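Local structure of KaiC domain-containing protein (2ZTS) at residues C[137-142]-C[171-176]. The protein binds ADP and magnesium and probably ATP, as a KaiC-like member of the P-loop NTPase superfamily. Residues are numbered along the deposited sequence; the frame is centred on the assembly and turned at random.
Sequences KRLVID and MGVTTI
Lys137 O is gripped twice where two neighbouring parallel strands of the P-loop NTPase core begin: Thr174 N donates to it almost straight (3.2 Å, 171° at the hydrogen), and a water donates a second hydrogen bond to Lys137 O (2.7 Å). The same water lies 2.6 Å from Thr174 OG1, which Gly30 N also bonds. The parallel ladder of strands 138-142 and 174-179 runs on through Leu139 N to Thr174 O, Ile176 N to Leu139 O (3.0 Å) and Ile141 N to Ile176 O. Arg138, Val140 and Ile176 face helix 43-58, which follows the ADP-binding loop; Leu139 and Thr175 lie on the other face, both against Leu168 of helix 157-171, Leu139 also on Ile127 of helix 120-134. Thr175 runs alongside Leu139, its OG1 3.8 Å from Leu139 CB; with OG1 anti to the carbonyl carbon (chi1 -58°), CG2 is left 3.7 Å from Leu139 O. A glycine at Thr175 would probably leave a gap beside Leu139 and let its isobutyl group shift. Val173 CG2 packs 3.7 Å from Leu139 CB. Leu139 CD2, anti to CA, meets methyl CE of selenomethionine Met171 at a tight 3.5 Å, the side chains crossing at about a right angle.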
ATOM      1  N   LYS C 137      35.153 -11.332  21.711  1.00 27.98           N
ATOM      2  CA  LYS C 137      35.416 -11.041  20.329  1.00 28.82           C
ATOM      3  C   LYS C 137      34.106 -11.169  19.475  1.00 27.61           C
ATOM      4  O   LYS C 137      34.119 -10.795  18.314  1.00 28.13           O
ATOM      5  CB  LYS C 137      36.561 -11.921  19.798  1.00 28.96           C
ATOM      6  CG  LYS C 137      37.970 -11.548  20.325  1.00 33.97           C
ATOM      7  CD  LYS C 137      38.875 -12.758  20.333  1.00 38.89           C
ATOM      8  CE  LYS C 137      40.399 -12.442  20.268  1.00 42.46           C
ATOM      9  NZ  LYS C 137      41.105 -13.512  19.441  1.00 43.19           N
ATOM     10  N   ARG C 138      33.017 -11.683  20.051  1.00 27.22           N
ATOM     11  CA  ARG C 138      31.790 -11.968  19.318  1.00 27.01           C
ATOM     12  C   ARG C 138      30.601 -11.385  20.070  1.00 26.81           C
ATOM     13  O   ARG C 138      30.579 -11.381  21.300  1.00 27.86           O
ATOM     14  CB  ARG C 138      31.640 -13.459  19.163  1.00 27.17           C
ATOM     15  CG  ARG C 138      32.513 -14.078  18.112  1.00 29.16           C
ATOM     16  CD  ARG C 138      32.260 -15.552  17.885  1.00 30.53           C
ATOM     17  NE  ARG C 138      33.442 -16.123  17.244  1.00 27.27           N
ATOM     18  CZ  ARG C 138      33.451 -17.014  16.272  1.00 28.80           C
ATOM     19  NH1 ARG C 138      32.344 -17.536  15.799  1.00 29.06           N
ATOM     20  NH2 ARG C 138      34.613 -17.421  15.760  1.00 28.15           N
ATOM     21  N   LEU C 139      29.623 -10.869  19.349  1.00 26.13           N
ATOM     22  CA  LEU C 139      28.457 -10.217  19.964  1.00 25.50           C
ATOM     23  C   LEU C 139      27.195 -10.515  19.137  1.00 24.52           C
ATOM     24  O   LEU C 139      27.259 -10.509  17.928  1.00 24.24           O
ATOM     25  CB  LEU C 139      28.692  -8.703  20.071  1.00 24.79           C
ATOM     26  CG  LEU C 139      27.496  -7.866  20.572  1.00 26.10           C
ATOM     27  CD1 LEU C 139      27.022  -8.253  21.964  1.00 27.77           C
ATOM     28  CD2 LEU C 139      27.869  -6.363  20.509  1.00 24.96           C
ATOM     29  N   VAL C 140      26.082 -10.768  19.785  1.00 24.03           N
ATOM     30  CA  VAL C 140      24.781 -10.955  19.115  1.00 24.80           C
ATOM     31  C   VAL C 140      23.770 -10.068  19.826  1.00 25.19           C
ATOM     32  O   VAL C 140      23.784 -10.004  21.042  1.00 26.17           O
ATOM     33  CB  VAL C 140      24.314 -12.415  19.209  1.00 25.06           C
ATOM     34  CG1 VAL C 140      22.836 -12.554  18.910  1.00 24.95           C
ATOM     35  CG2 VAL C 140      25.114 -13.284  18.266  1.00 26.51           C
ATOM     36  N   ILE C 141      22.936  -9.367  19.066  1.00 25.05           N
ATOM     37  CA  ILE C 141      21.765  -8.692  19.584  1.00 25.53           C
ATOM     38  C   ILE C 141      20.591  -9.283  18.837  1.00 25.23           C
ATOM     39  O   ILE C 141      20.389  -9.046  17.650  1.00 23.84           O
ATOM     40  CB  ILE C 141      21.866  -7.158  19.415  1.00 26.06           C
ATOM     41  CG1 ILE C 141      23.185  -6.648  20.103  1.00 25.99           C
ATOM     42  CG2 ILE C 141      20.595  -6.472  19.943  1.00 28.04           C
ATOM     43  CD1 ILE C 141      23.335  -5.141  20.196  1.00 28.10           C
ATOM     44  N   ASP C 142      19.875 -10.131  19.549  1.00 24.14           N
ATOM     45  CA  ASP C 142      18.660 -10.754  19.087  1.00 24.76           C
ATOM     46  C   ASP C 142      17.551 -10.130  19.902  1.00 23.58           C
ATOM     47  O   ASP C 142      17.350 -10.537  20.990  1.00 22.68           O
ATOM     48  CB  ASP C 142      18.759 -12.246  19.362  1.00 24.98           C
ATOM     49  CG  ASP C 142      17.719 -13.047  18.638  1.00 27.01           C
ATOM     50  OD1 ASP C 142      17.493 -14.212  19.079  1.00 24.45           O
ATOM     51  OD2 ASP C 142      17.139 -12.615  17.589  1.00 26.73           O
HETATM   52  N   MSE C 171      33.667  -0.579  19.965  1.00 37.48           N
HETATM   53  CA  MSE C 171      34.055  -1.855  20.531  1.00 36.85           C
HETATM   54  C   MSE C 171      34.830  -2.688  19.524  1.00 36.07           C
HETATM   55  O   MSE C 171      35.639  -3.525  19.909  1.00 35.59           O
HETATM   56  CB  MSE C 171      32.848  -2.633  20.987  1.00 36.23           C
HETATM   57  CG  MSE C 171      32.237  -2.089  22.236  1.00 39.56           C
HETATM   58 SE   MSE C 171      30.671  -3.185  22.872  1.00 49.70          SE
HETATM   59  CE  MSE C 171      29.629  -3.417  21.172  1.00 45.14           C
ATOM     60  N   GLY C 172      34.610  -2.476  18.237  1.00 35.24           N
ATOM     61  CA  GLY C 172      35.303  -3.274  17.249  1.00 34.12           C
ATOM     62  C   GLY C 172      35.153  -4.782  17.353  1.00 33.97           C
ATOM     63  O   GLY C 172      36.085  -5.480  16.970  1.00 33.36           O
ATOM     64  N   VAL C 173      34.018  -5.310  17.857  1.00 32.76           N
ATOM     65  CA  VAL C 173      33.812  -6.781  17.873  1.00 30.92           C
ATOM     66  C   VAL C 173      33.094  -7.251  16.601  1.00 29.77           C
ATOM     67  O   VAL C 173      32.719  -6.480  15.782  1.00 28.46           O
ATOM     68  CB  VAL C 173      33.124  -7.315  19.157  1.00 31.19           C
ATOM     69  CG1 VAL C 173      34.021  -7.028  20.369  1.00 32.43           C
ATOM     70  CG2 VAL C 173      31.711  -6.717  19.392  1.00 31.03           C
ATOM     71  N   THR C 174      33.031  -8.542  16.381  1.00 29.30           N
ATOM     72  CA  THR C 174      32.363  -9.034  15.198  1.00 28.74           C
ATOM     73  C   THR C 174      30.980  -9.370  15.672  1.00 27.68           C
ATOM     74  O   THR C 174      30.844 -10.180  16.562  1.00 27.01           O
ATOM     75  CB  THR C 174      33.041 -10.281  14.704  1.00 29.19           C
ATOM     76  OG1 THR C 174      34.401 -10.012  14.316  1.00 27.35           O
ATOM     77  CG2 THR C 174      32.304 -10.819  13.444  1.00 29.78           C
ATOM     78  N   THR C 175      29.976  -8.724  15.091  1.00 27.19           N
ATOM     79  CA  THR C 175      28.617  -8.709  15.594  1.00 26.11           C
ATOM     80  C   THR C 175      27.590  -9.218  14.591  1.00 26.73           C
ATOM     81  O   THR C 175      27.679  -8.833  13.412  1.00 26.54           O
ATOM     82  CB  THR C 175      28.271  -7.258  15.905  1.00 27.50           C
ATOM     83  OG1 THR C 175      29.218  -6.760  16.865  1.00 27.55           O
ATOM     84  CG2 THR C 175      26.859  -7.114  16.601  1.00 26.82           C
ATOM     85  N   ILE C 176      26.626 -10.050  15.052  1.00 23.85           N
ATOM     86  CA  ILE C 176      25.359 -10.314  14.337  1.00 22.96           C
ATOM     87  C   ILE C 176      24.177  -9.605  15.046  1.00 23.19           C
ATOM     88  O   ILE C 176      23.973  -9.732  16.263  1.00 22.89           O
ATOM     89  CB  ILE C 176      25.086 -11.808  14.217  1.00 21.63           C
ATOM     90  CG1 ILE C 176      26.156 -12.452  13.348  1.00 24.44           C
ATOM     91  CG2 ILE C 176      23.659 -12.092  13.638  1.00 21.53           C
ATOM     92  CD1 ILE C 176      26.194 -13.997  13.414  1.00 22.94           C
TER
HETATM   93  O   HOH W   1      35.934 -10.259  16.445  1.00 27.42           O